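Local coordinates for protein putative transcriptional regulator (Streptomyces coelicolor A3, PDB 2RA5) that probably acts as a DNA-binding transcription regulator of the GntR family, with a UTRA domain that holds meso-tartaric acid in its pocket here, at residues A[185-190]-A[213-218]; A[112-117]-A[130-135]; A[105-110]-A[138-143]; A[157-162]-A[178-183]. All coordinates share one frame; numbering follows the deposited sequence. Where two conformers were deposited one is given.

Contact 1 (A[185-190]-A[213-218]). With SRT (S,R meso-tartaric acid), chain B.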
loop_
_atom_site.group_PDB
_atom_site.type_symbol
_atom_site.label_atom_id
_atom_site.label_comp_id
_atom_site.label_asym_id
_atom_site.label_seq_id
_atom_site.Cartn_x
_atom_site.Cartn_y
_atom_site.Cartn_z
ATOM N N ALA A 185 -1.395 4.133 -14.206
ATOM C CA ALA A 185 -2.318 4.379 -13.125
ATOM C C ALA A 185 -1.568 5.114 -12.057
ATOM O O ALA A 185 -0.376 4.915 -11.888
ATOM C CB ALA A 185 -2.837 3.087 -12.561
ATOM N N ARG A 186 -2.295 5.938 -11.323
ATOM C CA ARG A 186 -1.758 6.664 -10.198
ATOM C C ARG A 186 -2.430 6.071 -8.956
ATOM O O ARG A 186 -3.644 5.882 -8.952
ATOM C CB ARG A 186 -2.085 8.143 -10.380
ATOM C CG ARG A 186 -1.654 9.031 -9.260
ATOM C CD ARG A 186 -0.155 9.104 -9.171
ATOM N NE ARG A 186 0.193 10.075 -8.151
ATOM C CZ ARG A 186 0.194 9.804 -6.859
ATOM N NH1 ARG A 186 0.494 10.752 -5.988
ATOM N NH2 ARG A 186 -0.105 8.579 -6.448
ATOM N N GLN A 187 -1.647 5.727 -7.930
ATOM C CA GLN A 187 -2.216 5.093 -6.731
ATOM C C GLN A 187 -1.750 5.683 -5.406
ATOM O O GLN A 187 -0.585 6.018 -5.231
ATOM C CB GLN A 187 -1.912 3.592 -6.694
ATOM C CG GLN A 187 -2.495 2.780 -7.805
ATOM C CD GLN A 187 -2.641 1.334 -7.404
ATOM O OE1 GLN A 187 -2.494 0.996 -6.229
ATOM N NE2 GLN A 187 -2.934 0.467 -8.371
ATOM N N SER A 188 -2.668 5.769 -4.457
ATOM C CA SER A 188 -2.321 6.146 -3.098
ATOM C C SER A 188 -2.940 5.131 -2.160
ATOM O O SER A 188 -4.122 4.783 -2.269
ATOM C CB SER A 188 -2.839 7.538 -2.770
ATOM O OG SER A 188 -4.138 7.683 -3.284
ATOM N N ILE A 189 -2.143 4.634 -1.233
ATOM C CA ILE A 189 -2.687 3.664 -0.309
ATOM C C ILE A 189 -2.634 4.251 1.084
ATOM O O ILE A 189 -1.629 4.856 1.470
ATOM C CB ILE A 189 -1.993 2.285 -0.447
ATOM C CG1 ILE A 189 -2.280 1.733 -1.853
ATOM C CG2 ILE A 189 -2.508 1.334 0.615
ATOM C CD1 ILE A 189 -1.407 0.590 -2.311
ATOM N N GLY A 190 -3.749 4.131 1.802
ATOM C CA GLY A 190 -3.876 4.695 3.137
ATOM C C GLY A 190 -4.745 3.869 4.071
ATOM O O GLY A 190 -5.132 2.732 3.762
HETATM N N MSE A 213 -7.654 2.553 -0.637
HETATM C CA MSE A 213 -6.859 2.928 -1.780
HETATM C C MSE A 213 -7.637 3.728 -2.842
HETATM O O MSE A 213 -8.841 3.538 -3.067
HETATM C CB MSE A 213 -6.168 1.696 -2.337
HETATM C CG MSE A 213 -6.830 1.055 -3.504
HETATM SE SE MSE A 213 -5.718 1.280 -5.074
HETATM C CE MSE A 213 -6.520 -0.112 -6.184
ATOM N N GLU A 214 -6.941 4.674 -3.451
ATOM C CA GLU A 214 -7.510 5.474 -4.526
ATOM C C GLU A 214 -6.636 5.304 -5.750
ATOM O O GLU A 214 -5.412 5.304 -5.647
ATOM C CB GLU A 214 -7.582 6.947 -4.136
ATOM C CG GLU A 214 -8.752 7.322 -3.247
ATOM C CD GLU A 214 -8.692 8.780 -2.819
ATOM O OE1 GLU A 214 -8.130 9.603 -3.575
ATOM O OE2 GLU A 214 -9.191 9.102 -1.720
ATOM N N ARG A 215 -7.265 5.139 -6.906
ATOM C CA ARG A 215 -6.514 4.907 -8.122
ATOM C C ARG A 215 -7.121 5.663 -9.306
ATOM O O ARG A 215 -8.343 5.707 -9.456
ATOM C CB ARG A 215 -6.479 3.400 -8.392
ATOM C CG ARG A 215 -5.954 2.983 -9.747
ATOM C CD ARG A 215 -6.276 1.524 -10.009
ATOM N NE ARG A 215 -7.718 1.240 -10.091
ATOM C CZ ARG A 215 -8.251 0.025 -9.951
ATOM N NH1 ARG A 215 -9.567 -0.155 -10.043
ATOM N NH2 ARG A 215 -7.467 -1.023 -9.712
ATOM N N THR A 216 -6.278 6.267 -10.143
ATOM C CA THR A 216 -6.759 6.747 -11.438
ATOM C C THR A 216 -6.040 6.031 -12.556
ATOM O O THR A 216 -4.820 6.005 -12.594
ATOM C CB THR A 216 -6.544 8.255 -11.666
ATOM O OG1 THR A 216 -6.999 9.000 -10.539
ATOM C CG2 THR A 216 -7.309 8.722 -12.921
ATOM N N THR A 217 -6.796 5.522 -13.517
ATOM C CA THR A 217 -6.198 4.810 -14.637
ATOM C C THR A 217 -6.309 5.586 -15.956
ATOM O O THR A 217 -7.381 6.061 -16.317
ATOM C CB THR A 217 -6.851 3.428 -14.804
ATOM O OG1 THR A 217 -6.835 2.743 -13.547
ATOM C CG2 THR A 217 -6.115 2.601 -15.860
ATOM N N PHE A 218 -5.198 5.676 -16.680
ATOM C CA PHE A 218 -5.144 6.392 -17.950
ATOM C C PHE A 218 -4.882 5.484 -19.145
ATOM O O PHE A 218 -4.274 4.420 -19.007
ATOM C CB PHE A 218 -4.068 7.465 -17.895
ATOM C CG PHE A 218 -4.147 8.326 -16.681
ATOM C CD1 PHE A 218 -3.677 7.855 -15.452
ATOM C CD2 PHE A 218 -4.697 9.603 -16.753
ATOM C CE1 PHE A 218 -3.756 8.645 -14.309
ATOM C CE2 PHE A 218 -4.772 10.408 -15.614
ATOM C CZ PHE A 218 -4.298 9.938 -14.395
HETATM O O1 SRT B . -11.342 -2.391 -10.141
HETATM O O11 SRT B . -9.956 -3.261 -8.635
HETATM C C1 SRT B . -10.743 -3.378 -9.625
HETATM C C2 SRT B . -11.008 -4.764 -10.184
HETATM O O2 SRT B . -11.863 -4.676 -11.330
HETATM C C3 SRT B . -9.704 -5.531 -10.483
HETATM O O3 SRT B . -9.899 -6.952 -10.513
HETATM C C4 SRT B . -9.126 -5.130 -11.804
HETATM O O4 SRT B . -9.420 -5.783 -12.851
HETATM O O41 SRT B . -8.366 -4.141 -11.762
#

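Contact 2 (A[112-117]-A[130-135])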
loop_
_atom_site.group_PDB
_atom_site.type_symbol
_atom_site.label_atom_id
_atom_site.label_comp_id
_atom_site.label_asym_id
_atom_site.label_seq_id
_atom_site.Cartn_x
_atom_site.Cartn_y
_atom_site.Cartn_z
ATOM N N ASN A 112 -25.060 0.363 -10.022
ATOM C CA ASN A 112 -24.693 0.672 -11.398
ATOM C C ASN A 112 -25.508 1.889 -11.917
ATOM O O ASN A 112 -26.625 1.772 -12.405
ATOM C CB ASN A 112 -24.876 -0.577 -12.250
ATOM C CG ASN A 112 -24.282 -0.444 -13.620
ATOM O OD1 ASN A 112 -23.900 0.644 -14.055
ATOM N ND2 ASN A 112 -24.211 -1.556 -14.324
ATOM N N THR A 113 -24.945 3.075 -11.785
ATOM C CA THR A 113 -25.706 4.268 -12.065
ATOM C C THR A 113 -24.941 5.390 -12.819
ATOM O O THR A 113 -23.756 5.287 -13.156
ATOM C CB THR A 113 -26.361 4.787 -10.744
ATOM O OG1 THR A 113 -27.304 5.835 -11.021
ATOM C CG2 THR A 113 -25.313 5.249 -9.733
ATOM N N VAL A 114 -25.670 6.450 -13.116
ATOM C CA VAL A 114 -25.121 7.623 -13.772
ATOM C C VAL A 114 -25.382 8.802 -12.845
ATOM O O VAL A 114 -26.435 8.890 -12.205
ATOM C CB VAL A 114 -25.747 7.854 -15.158
ATOM C CG1 VAL A 114 -25.332 9.161 -15.677
ATOM C CG2 VAL A 114 -25.321 6.775 -16.148
ATOM N N VAL A 115 -24.428 9.722 -12.793
ATOM C CA VAL A 115 -24.280 10.594 -11.638
ATOM C C VAL A 115 -23.530 11.859 -12.080
ATOM O O VAL A 115 -22.733 11.806 -13.014
ATOM C CB VAL A 115 -23.514 9.795 -10.527
ATOM C CG1 VAL A 115 -22.448 10.601 -9.883
ATOM C CG2 VAL A 115 -24.487 9.194 -9.511
ATOM N N PRO A 116 -23.809 13.009 -11.451
ATOM C CA PRO A 116 -23.047 14.218 -11.807
ATOM C C PRO A 116 -21.710 14.262 -11.088
ATOM O O PRO A 116 -21.690 13.982 -9.899
ATOM C CB PRO A 116 -23.950 15.354 -11.304
ATOM C CG PRO A 116 -24.791 14.704 -10.221
ATOM C CD PRO A 116 -25.070 13.341 -10.760
ATOM N N ALA A 117 -20.625 14.621 -11.771
ATOM C CA ALA A 117 -19.314 14.643 -11.121
ATOM C C ALA A 117 -19.186 15.733 -10.043
ATOM O O ALA A 117 -19.502 16.891 -10.278
ATOM C CB ALA A 117 -18.211 14.773 -12.148
ATOM N N ASP A 130 -20.180 18.338 -12.314
ATOM C CA ASP A 130 -21.565 18.046 -12.681
ATOM C C ASP A 130 -21.722 17.412 -14.064
ATOM O O ASP A 130 -22.841 17.139 -14.484
ATOM C CB ASP A 130 -22.493 19.279 -12.563
ATOM C CG ASP A 130 -22.283 20.071 -11.267
ATOM O OD1 ASP A 130 -22.497 19.512 -10.175
ATOM O OD2 ASP A 130 -21.916 21.266 -11.334
ATOM N N SER A 131 -20.640 17.188 -14.797
ATOM C CA SER A 131 -20.793 16.416 -16.034
ATOM C C SER A 131 -21.120 14.976 -15.606
ATOM O O SER A 131 -20.883 14.587 -14.451
ATOM C CB SER A 131 -19.542 16.501 -16.924
ATOM O OG SER A 131 -18.425 15.837 -16.359
ATOM N N GLU A 132 -21.676 14.183 -16.505
ATOM C CA GLU A 132 -22.181 12.893 -16.089
ATOM C C GLU A 132 -21.106 11.818 -16.183
ATOM O O GLU A 132 -20.350 11.763 -17.148
ATOM C CB GLU A 132 -23.406 12.520 -16.902
ATOM C CG GLU A 132 -24.630 12.058 -16.080
ATOM C CD GLU A 132 -25.863 11.717 -16.952
ATOM O OE1 GLU A 132 -25.691 11.142 -18.058
ATOM O OE2 GLU A 132 -27.006 12.052 -16.552
ATOM N N VAL A 133 -21.020 10.985 -15.147
ATOM C CA VAL A 133 -20.084 9.882 -15.144
ATOM C C VAL A 133 -20.826 8.641 -14.676
ATOM O O VAL A 133 -21.918 8.731 -14.110
ATOM C CB VAL A 133 -18.851 10.178 -14.258
ATOM C CG1 VAL A 133 -18.060 11.375 -14.831
ATOM C CG2 VAL A 133 -19.284 10.454 -12.842
ATOM N N HIS A 134 -20.245 7.481 -14.941
ATOM C CA HIS A 134 -20.817 6.238 -14.479
ATOM C C HIS A 134 -20.332 5.949 -13.078
ATOM O O HIS A 134 -19.140 6.019 -12.817
ATOM C CB HIS A 134 -20.400 5.098 -15.406
ATOM C CG HIS A 134 -20.961 5.213 -16.802
ATOM N ND1 HIS A 134 -22.215 4.744 -17.126
ATOM C CD2 HIS A 134 -20.432 5.734 -17.923
ATOM C CE1 HIS A 134 -22.431 4.978 -18.417
ATOM N NE2 HIS A 134 -21.387 5.570 -18.923
ATOM N N ARG A 135 -21.249 5.626 -12.171
ATOM C CA ARG A 135 -20.845 5.121 -10.860
ATOM C C ARG A 135 -21.186 3.636 -10.639
ATOM O O ARG A 135 -22.356 3.233 -10.624
ATOM C CB ARG A 135 -21.409 5.969 -9.712
ATOM C CG ARG A 135 -20.940 5.486 -8.325
ATOM C CD ARG A 135 -21.295 6.425 -7.198
ATOM N NE ARG A 135 -22.306 5.854 -6.321
ATOM C CZ ARG A 135 -23.518 6.366 -6.135
ATOM N NH1 ARG A 135 -24.371 5.774 -5.311
ATOM N NH2 ARG A 135 -23.872 7.477 -6.765
HETATM O O HOH W 1 -23.147 2.968 -14.867
#

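Contact 3 (A[105-110]-A[138-143]). With SRT (S,R meso-tartaric acid), chain B.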
loop_
_atom_site.group_PDB
_atom_site.type_symbol
_atom_site.label_atom_id
_atom_site.label_comp_id
_atom_site.label_asym_id
_atom_site.label_seq_id
_atom_site.Cartn_x
_atom_site.Cartn_y
_atom_site.Cartn_z
ATOM N N PRO A 105 -11.606 -13.750 -6.031
ATOM C CA PRO A 105 -12.736 -13.742 -5.128
ATOM C C PRO A 105 -14.071 -13.759 -5.904
ATOM O O PRO A 105 -14.082 -13.869 -7.128
ATOM C CB PRO A 105 -12.614 -12.324 -4.581
ATOM C CG PRO A 105 -11.919 -11.517 -5.866
ATOM C CD PRO A 105 -11.730 -12.607 -6.923
ATOM N N ALA A 106 -15.192 -13.590 -5.203
ATOM C CA ALA A 106 -16.489 -13.431 -5.870
ATOM C C ALA A 106 -16.988 -11.990 -5.803
ATOM O O ALA A 106 -16.850 -11.302 -4.784
ATOM C CB ALA A 106 -17.526 -14.368 -5.282
ATOM N N THR A 107 -17.587 -11.535 -6.892
ATOM C CA THR A 107 -17.996 -10.136 -6.971
ATOM C C THR A 107 -19.514 -9.962 -7.070
ATOM O O THR A 107 -20.178 -10.649 -7.852
ATOM C CB THR A 107 -17.288 -9.428 -8.154
ATOM O OG1 THR A 107 -17.945 -8.186 -8.452
ATOM C CG2 THR A 107 -17.308 -10.311 -9.386
ATOM N N LYS A 108 -20.059 -9.053 -6.263
ATOM C CA LYS A 108 -21.478 -8.697 -6.348
ATOM C C LYS A 108 -21.720 -7.196 -6.554
ATOM O O LYS A 108 -21.355 -6.371 -5.716
ATOM C CB LYS A 108 -22.220 -9.177 -5.103
ATOM C CG LYS A 108 -22.353 -10.688 -5.042
ATOM C CD LYS A 108 -23.341 -11.122 -3.979
ATOM C CE LYS A 108 -23.447 -12.640 -3.919
ATOM N NZ LYS A 108 -24.337 -13.084 -2.804
ATOM N N VAL A 109 -22.349 -6.841 -7.668
ATOM C CA VAL A 109 -22.632 -5.439 -7.952
ATOM C C VAL A 109 -23.736 -4.841 -7.071
ATOM O O VAL A 109 -24.853 -5.338 -7.049
ATOM C CB VAL A 109 -23.050 -5.241 -9.402
ATOM C CG1 VAL A 109 -23.264 -3.764 -9.659
ATOM C CG2 VAL A 109 -22.007 -5.813 -10.340
ATOM N N LEU A 110 -23.419 -3.760 -6.366
ATOM C CA LEU A 110 -24.393 -3.077 -5.513
ATOM C C LEU A 110 -24.952 -1.786 -6.120
ATOM O O LEU A 110 -26.028 -1.343 -5.747
ATOM C CB LEU A 110 -23.781 -2.750 -4.153
ATOM C CG LEU A 110 -23.200 -3.923 -3.360
ATOM C CD1 LEU A 110 -23.141 -3.567 -1.886
ATOM C CD2 LEU A 110 -24.041 -5.166 -3.560
ATOM N N ARG A 138 -19.139 -2.305 -6.167
ATOM C CA ARG A 138 -19.052 -3.759 -6.014
ATOM C C ARG A 138 -18.598 -4.165 -4.614
ATOM O O ARG A 138 -17.748 -3.516 -4.002
ATOM C CB ARG A 138 -18.069 -4.402 -6.997
ATOM C CG ARG A 138 -18.374 -4.262 -8.459
ATOM C CD ARG A 138 -17.221 -3.509 -9.115
ATOM N NE ARG A 138 -16.248 -4.364 -9.784
ATOM C CZ ARG A 138 -15.012 -3.982 -10.082
ATOM N NH1 ARG A 138 -14.177 -4.812 -10.696
ATOM N NH2 ARG A 138 -14.606 -2.765 -9.745
ATOM N N LEU A 139 -19.167 -5.259 -4.122
ATOM C CA LEU A 139 -18.626 -5.940 -2.956
ATOM C C LEU A 139 -17.860 -7.178 -3.447
ATOM O O LEU A 139 -18.358 -7.939 -4.280
ATOM C CB LEU A 139 -19.751 -6.322 -2.000
ATOM C CG LEU A 139 -19.411 -6.901 -0.626
ATOM C CD1 LEU A 139 -18.785 -5.865 0.293
ATOM C CD2 LEU A 139 -20.668 -7.475 0.013
ATOM N N ARG A 140 -16.625 -7.338 -2.980
ATOM C CA ARG A 140 -15.840 -8.534 -3.276
ATOM C C ARG A 140 -15.833 -9.431 -2.061
ATOM O O ARG A 140 -15.514 -8.992 -0.953
ATOM C CB ARG A 140 -14.404 -8.172 -3.627
ATOM C CG ARG A 140 -14.268 -7.555 -4.980
ATOM C CD ARG A 140 -13.953 -8.581 -6.057
ATOM N NE ARG A 140 -13.002 -7.987 -6.996
ATOM C CZ ARG A 140 -13.220 -7.814 -8.295
ATOM N NH1 ARG A 140 -14.355 -8.232 -8.846
ATOM N NH2 ARG A 140 -12.287 -7.240 -9.046
ATOM N N LEU A 141 -16.194 -10.690 -2.248
ATOM C CA LEU A 141 -16.129 -11.613 -1.118
ATOM C C LEU A 141 -15.196 -12.793 -1.359
ATOM O O LEU A 141 -15.033 -13.261 -2.492
ATOM C CB LEU A 141 -17.520 -12.105 -0.702
ATOM C CG LEU A 141 -18.626 -11.047 -0.623
ATOM C CD1 LEU A 141 -19.211 -10.825 -2.012
ATOM C CD2 LEU A 141 -19.721 -11.446 0.367
ATOM N N THR A 142 -14.582 -13.250 -0.274
ATOM C CA THR A 142 -13.784 -14.470 -0.277
ATOM C C THR A 142 -14.359 -15.460 0.717
ATOM O O THR A 142 -14.474 -15.151 1.913
ATOM C CB THR A 142 -12.329 -14.198 0.118
ATOM O OG1 THR A 142 -12.293 -13.394 1.312
ATOM C CG2 THR A 142 -11.601 -13.501 -1.031
ATOM N N HIS A 143 -14.712 -16.645 0.220
ATOM C CA HIS A 143 -15.320 -17.684 1.045
ATOM C C HIS A 143 -16.618 -17.165 1.649
ATOM O O HIS A 143 -16.936 -17.444 2.806
ATOM C CB HIS A 143 -14.353 -18.149 2.141
ATOM C CG HIS A 143 -13.043 -18.665 1.613
ATOM N ND1 HIS A 143 -12.931 -19.881 0.975
ATOM C CD2 HIS A 143 -11.803 -18.126 1.632
ATOM C CE1 HIS A 143 -11.664 -20.069 0.618
ATOM N NE2 HIS A 143 -10.965 -19.020 1.006
HETATM O O1 SRT B . -11.342 -2.391 -10.141
HETATM O O11 SRT B . -9.956 -3.261 -8.635
HETATM C C1 SRT B . -10.743 -3.378 -9.625
HETATM C C2 SRT B . -11.008 -4.764 -10.184
HETATM O O2 SRT B . -11.863 -4.676 -11.330
HETATM C C3 SRT B . -9.704 -5.531 -10.483
HETATM O O3 SRT B . -9.899 -6.952 -10.513
HETATM C C4 SRT B . -9.126 -5.130 -11.804
HETATM O O4 SRT B . -9.420 -5.783 -12.851
HETATM O O41 SRT B . -8.366 -4.141 -11.762
#

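Contact 4 (A[157-162]-A[178-183])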
loop_
_atom_site.group_PDB
_atom_site.type_symbol
_atom_site.label_atom_id
_atom_site.label_comp_id
_atom_site.label_asym_id
_atom_site.label_seq_id
_atom_site.Cartn_x
_atom_site.Cartn_y
_atom_site.Cartn_z
ATOM N N GLY A 157 -19.318 7.047 -22.376
ATOM C CA GLY A 157 -19.063 6.478 -23.689
ATOM C C GLY A 157 -17.727 5.788 -23.834
ATOM O O GLY A 157 -16.967 6.051 -24.765
ATOM N N LEU A 158 -17.442 4.898 -22.897
ATOM C CA LEU A 158 -16.211 4.137 -22.909
ATOM C C LEU A 158 -16.576 2.674 -23.064
ATOM O O LEU A 158 -16.090 1.984 -23.960
ATOM C CB LEU A 158 -15.453 4.340 -21.591
ATOM C CG LEU A 158 -14.451 5.491 -21.462
ATOM C CD1 LEU A 158 -13.604 5.304 -20.210
ATOM C CD2 LEU A 158 -13.573 5.568 -22.688
ATOM N N VAL A 159 -17.464 2.217 -22.188
ATOM C CA VAL A 159 -17.806 0.805 -22.090
ATOM C C VAL A 159 -19.295 0.614 -21.813
ATOM O O VAL A 159 -19.978 1.534 -21.351
ATOM C CB VAL A 159 -17.002 0.129 -20.955
ATOM C CG1 VAL A 159 -17.263 -1.368 -20.912
ATOM C CG2 VAL A 159 -15.517 0.408 -21.112
ATOM N N ASP A 160 -19.787 -0.586 -22.112
ATOM C CA ASP A 160 -21.119 -1.011 -21.708
ATOM C C ASP A 160 -20.959 -1.685 -20.357
ATOM O O ASP A 160 -20.254 -2.689 -20.227
ATOM C CB ASP A 160 -21.714 -1.991 -22.720
ATOM C CG ASP A 160 -21.589 -1.500 -24.153
ATOM O OD1 ASP A 160 -20.464 -1.522 -24.700
ATOM O OD2 ASP A 160 -22.623 -1.103 -24.737
ATOM N N LEU A 161 -21.610 -1.127 -19.349
ATOM C CA LEU A 161 -21.293 -1.483 -17.975
ATOM C C LEU A 161 -22.254 -2.506 -17.376
ATOM O O LEU A 161 -22.310 -2.662 -16.159
ATOM C CB LEU A 161 -21.233 -0.218 -17.105
ATOM C CG LEU A 161 -20.262 0.882 -17.572
ATOM C CD1 LEU A 161 -20.875 1.783 -18.644
ATOM C CD2 LEU A 161 -19.793 1.724 -16.402
ATOM N N ASP A 162 -22.976 -3.221 -18.237
ATOM C CA ASP A 162 -23.952 -4.227 -17.809
ATOM C C ASP A 162 -23.614 -4.889 -16.474
ATOM O O ASP A 162 -22.576 -5.544 -16.338
ATOM C CB ASP A 162 -24.121 -5.301 -18.892
ATOM C CG ASP A 162 -24.874 -6.531 -18.398
ATOM O OD1 ASP A 162 -24.352 -7.651 -18.576
ATOM O OD2 ASP A 162 -25.982 -6.385 -17.835
ATOM N N ALA A 178 -13.455 -3.781 -24.439
ATOM C CA ALA A 178 -14.096 -2.759 -25.252
ATOM C C ALA A 178 -13.052 -1.955 -26.022
ATOM O O ALA A 178 -13.365 -0.941 -26.640
ATOM C CB ALA A 178 -14.961 -1.848 -24.387
ATOM N N GLY A 179 -11.803 -2.403 -25.972
ATOM C CA GLY A 179 -10.754 -1.771 -26.752
ATOM C C GLY A 179 -10.152 -0.515 -26.149
ATOM O O GLY A 179 -9.546 0.287 -26.859
ATOM N N ILE A 180 -10.325 -0.332 -24.844
ATOM C CA ILE A 180 -9.591 0.699 -24.130
ATOM C C ILE A 180 -8.175 0.186 -23.884
ATOM O O ILE A 180 -7.969 -0.983 -23.551
ATOM C CB ILE A 180 -10.212 1.021 -22.759
ATOM C CG1 ILE A 180 -11.741 1.017 -22.818
ATOM C CG2 ILE A 180 -9.678 2.343 -22.242
ATOM C CD1 ILE A 180 -12.308 2.141 -23.586
ATOM N N THR A 181 -7.202 1.065 -24.066
ATOM C CA THR A 181 -5.823 0.763 -23.734
ATOM C C THR A 181 -5.551 1.315 -22.344
ATOM O O THR A 181 -5.839 2.466 -22.058
ATOM C CB THR A 181 -4.866 1.381 -24.748
ATOM O OG1 THR A 181 -5.224 2.760 -24.971
ATOM C CG2 THR A 181 -4.945 0.600 -26.061
ATOM N N LEU A 182 -5.032 0.470 -21.468
ATOM C CA LEU A 182 -4.678 0.888 -20.124
ATOM C C LEU A 182 -3.159 1.007 -20.086
ATOM O O LEU A 182 -2.452 0.027 -20.269
ATOM C CB LEU A 182 -5.200 -0.133 -19.111
ATOM C CG LEU A 182 -6.701 -0.383 -19.318
ATOM C CD1 LEU A 182 -7.240 -1.481 -18.447
ATOM C CD2 LEU A 182 -7.473 0.895 -19.074
ATOM N N HIS A 183 -2.658 2.215 -19.891
ATOM C CA HIS A 183 -1.231 2.449 -20.003
ATOM C C HIS A 183 -0.553 2.731 -18.650
ATOM O O HIS A 183 0.548 2.255 -18.391
ATOM C CB HIS A 183 -0.967 3.574 -20.997
ATOM C CG HIS A 183 0.475 3.733 -21.349
ATOM N ND1 HIS A 183 1.255 4.768 -20.847
ATOM C CD2 HIS A 183 1.290 3.008 -22.139
ATOM C CE1 HIS A 183 2.471 4.661 -21.319
ATOM N NE2 HIS A 183 2.533 3.595 -22.109
#

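Contact 1 (A[185-190]-A[213-218])
In the UTRA-domain sheet, strands 184-193 and 209-218 run antiparallel, and this pairing carries Arg215 of the tartrate pocket. Arg186 pairs with Thr216 and Ser188 with Glu214 through two backbone hydrogen bonds each, Arg186 N to Thr216 O being 2.8 Å. Gln187-Arg215, a non-hydrogen-bonded pair, lies between these two, and Ala185-Thr217 and Ile189-Met213 lie beyond them at the two ends; all six side chains share one face.

On that face Gln187 and Arg215 stand side by side and point the same way, Gln187 CG lying 4.0 Å from Arg215 CG, with amide and guanidinium planes 74° apart. The amide oxygen turns to the other neighbour: Gln187 OE1 is 3.4 Å from SE of Met213, a selenomethionine. Thr217 OG1 is hydrogen-bonded to Tyr172 and Glu226.

Strand 184-193 is one of the two outermost strands of this chain's sheet, but Ala185 and Gln187 to Ile189 also pair antiparallel with a strand of the second subunit; in one of its two conformers Arg186 NH2 makes a salt bridge with Glu240 of that subunit. The Arg215 chain leaves with CG opposite the main-chain N (chi1 169°), and a bend at chi3 sets the guanidinium edge against the ligand, with Arg215 NH1 donating to tartrate O1 at 2.9 Å.

Contact 2 (A[112-117]-A[130-135])
Thr113 and Arg135 lie side by side on one face of this strand pair, and the methyl of the threonine covers part of the guanidinium: Thr113 CG2 sits over one face, 4.0 Å above its plane and offset toward the rim. Val115 approaches the same group differently, its CG2 meeting Arg135 NH2 at the edge, 3.3 Å away. A bend at chi3 (111°) in the otherwise extended arginine chain turns the guanidinium against both neighbours, while NE is held in a salt bridge by Glu137.

On the reverse face Val114 and His134 also run alongside one another, with Val114 CG2 3.8 Å from His134 ND1. A water lies in the plane of the imidazole at its edge, 3.0 Å from His134 ND1. The same water donates to Thr113 O and to Asn112 OD1, tying ring, backbone and amide together; Asn112 ND2 is bound by Leu161 O.

The backbone bonds differ in quality. Val133 N to Val115 O is straight, whereas the return bond from Val115 N to Val133 O is weak, with an N-H...O angle of 132°. Beyond the strands, Ala117 N binds Ser131 O at 2.7 Å and Asp130 N binds Ala117 O at 2.6 Å. The whole is an antiparallel strand pair of the UTRA sheet, 106-116 with 132-142, whose connection carries helix 119-125.

Contact 3 (A[105-110]-A[138-143])
Ala106 and Leu141 exchange two backbone hydrogen bonds, each 2.7 Å between N and O, and Lys108 and Leu139 exchange two more, with Lys108 N to Leu139 O almost straight at 174°; together they tie strand 106-110 to strand 138-142 in antiparallel fashion.

Van der Waals contacts gather round Arg140. Pro105 CG rests 3.6 Å from Arg140 CD, crossing the arginine chain at a slant, while Thr107 lies alongside it with CB 3.2 Å from Arg140 NH1, at the edge of the guanidinium and in its plane. Bends at chi2 (-93°) and chi3 carry the Arg140 guanidinium toward the ligand.

Polar contacts go to the tartrate. Arg138 NH2 donates a weak bond, 3.3 Å, to carboxylate O1, which lies in the guanidinium plane; Arg138 NH1 lies 2.4 Å from hydroxyl O2, too short to be trusted in detail at this resolution. Arg140 NH2 comes within 2.8 Å of hydroxyl O3. Two cationic groups thus gather at one anion, probably easing its negative charge, and Arg215 and Leu171 N bind it too.

Strand 106-116 forms an edge of this chain's sheet, strand 145-154 pairs with the far side of 132-142, and Leu166 of helix 165-168 packs against Val109 and Arg138.

Contact 4 (A[157-162]-A[178-183])
With CG1 anti to the carbonyl carbon (chi1 -39°) and a second turn at chi2 (-70°), Ile180 swings its CD1 onto Leu158, while Val159, its CG1 anti to the backbone N (chi1 -175°), presents CG2 to both Ala178 and Ile180. The setting is a Schellman motif that ends helix 171-177: Gly179, at positive phi, is its C-prime residue, with Ile180 N bonded to Met175 O and Gly179 N to Arg176 O. The reversal brings Ala178 and Ile180, which flank the glycine, to the same loop, 157-162, in the UTRA domain.

The contact is small and apolar. Leu158 and Ile180 meet at about a right angle, branch end to branch end, and Ile180 CD1 also lies 3.8 Å from the backbone oxygen Leu158 O. Val159 crosses Ile180 at a slant, with CG2 4.2 Å from Ile180 CG1. The CB of Ala178 points toward the loop and sits 4.0 Å from Val159 CG2, with Leu158 O at a similar separation.

From the sheet, Val225 of strand 224-232 touches both Leu158 and Ile180, and Met175 packs on Ile180 from the helix itself. Two irregular connections are thereby joined: the one leading from strand 145-154 to helix 165-168, and the one running from helix 171-177 into strand 184-193. The closest side-chain approach between them is Leu158 CD2 to Ile180 CD1, at 3.8 Å.

How the contacts relate
Contacts 2 and 3 pair successive parts of the same two strands, 106-116 and 132-142, with contact 2 nested inside the loop that contact 3 closes. Contact 1 belongs to the other end of the same sheet. Its centre is about 20 Å from that of contact 3, yet both reach the tartrate, so the ligand draws arginines from the two halves of the sheet. Contact 4 joins loops and touches both ends: Leu161 O lies 2.9 Å from Asn112 ND2 of contact 2, and His183 N lies 2.9 Å from Phe218 O of contact 1. It is no part of the pocket, the Val159 side chain lying about 11 Å from the ligand.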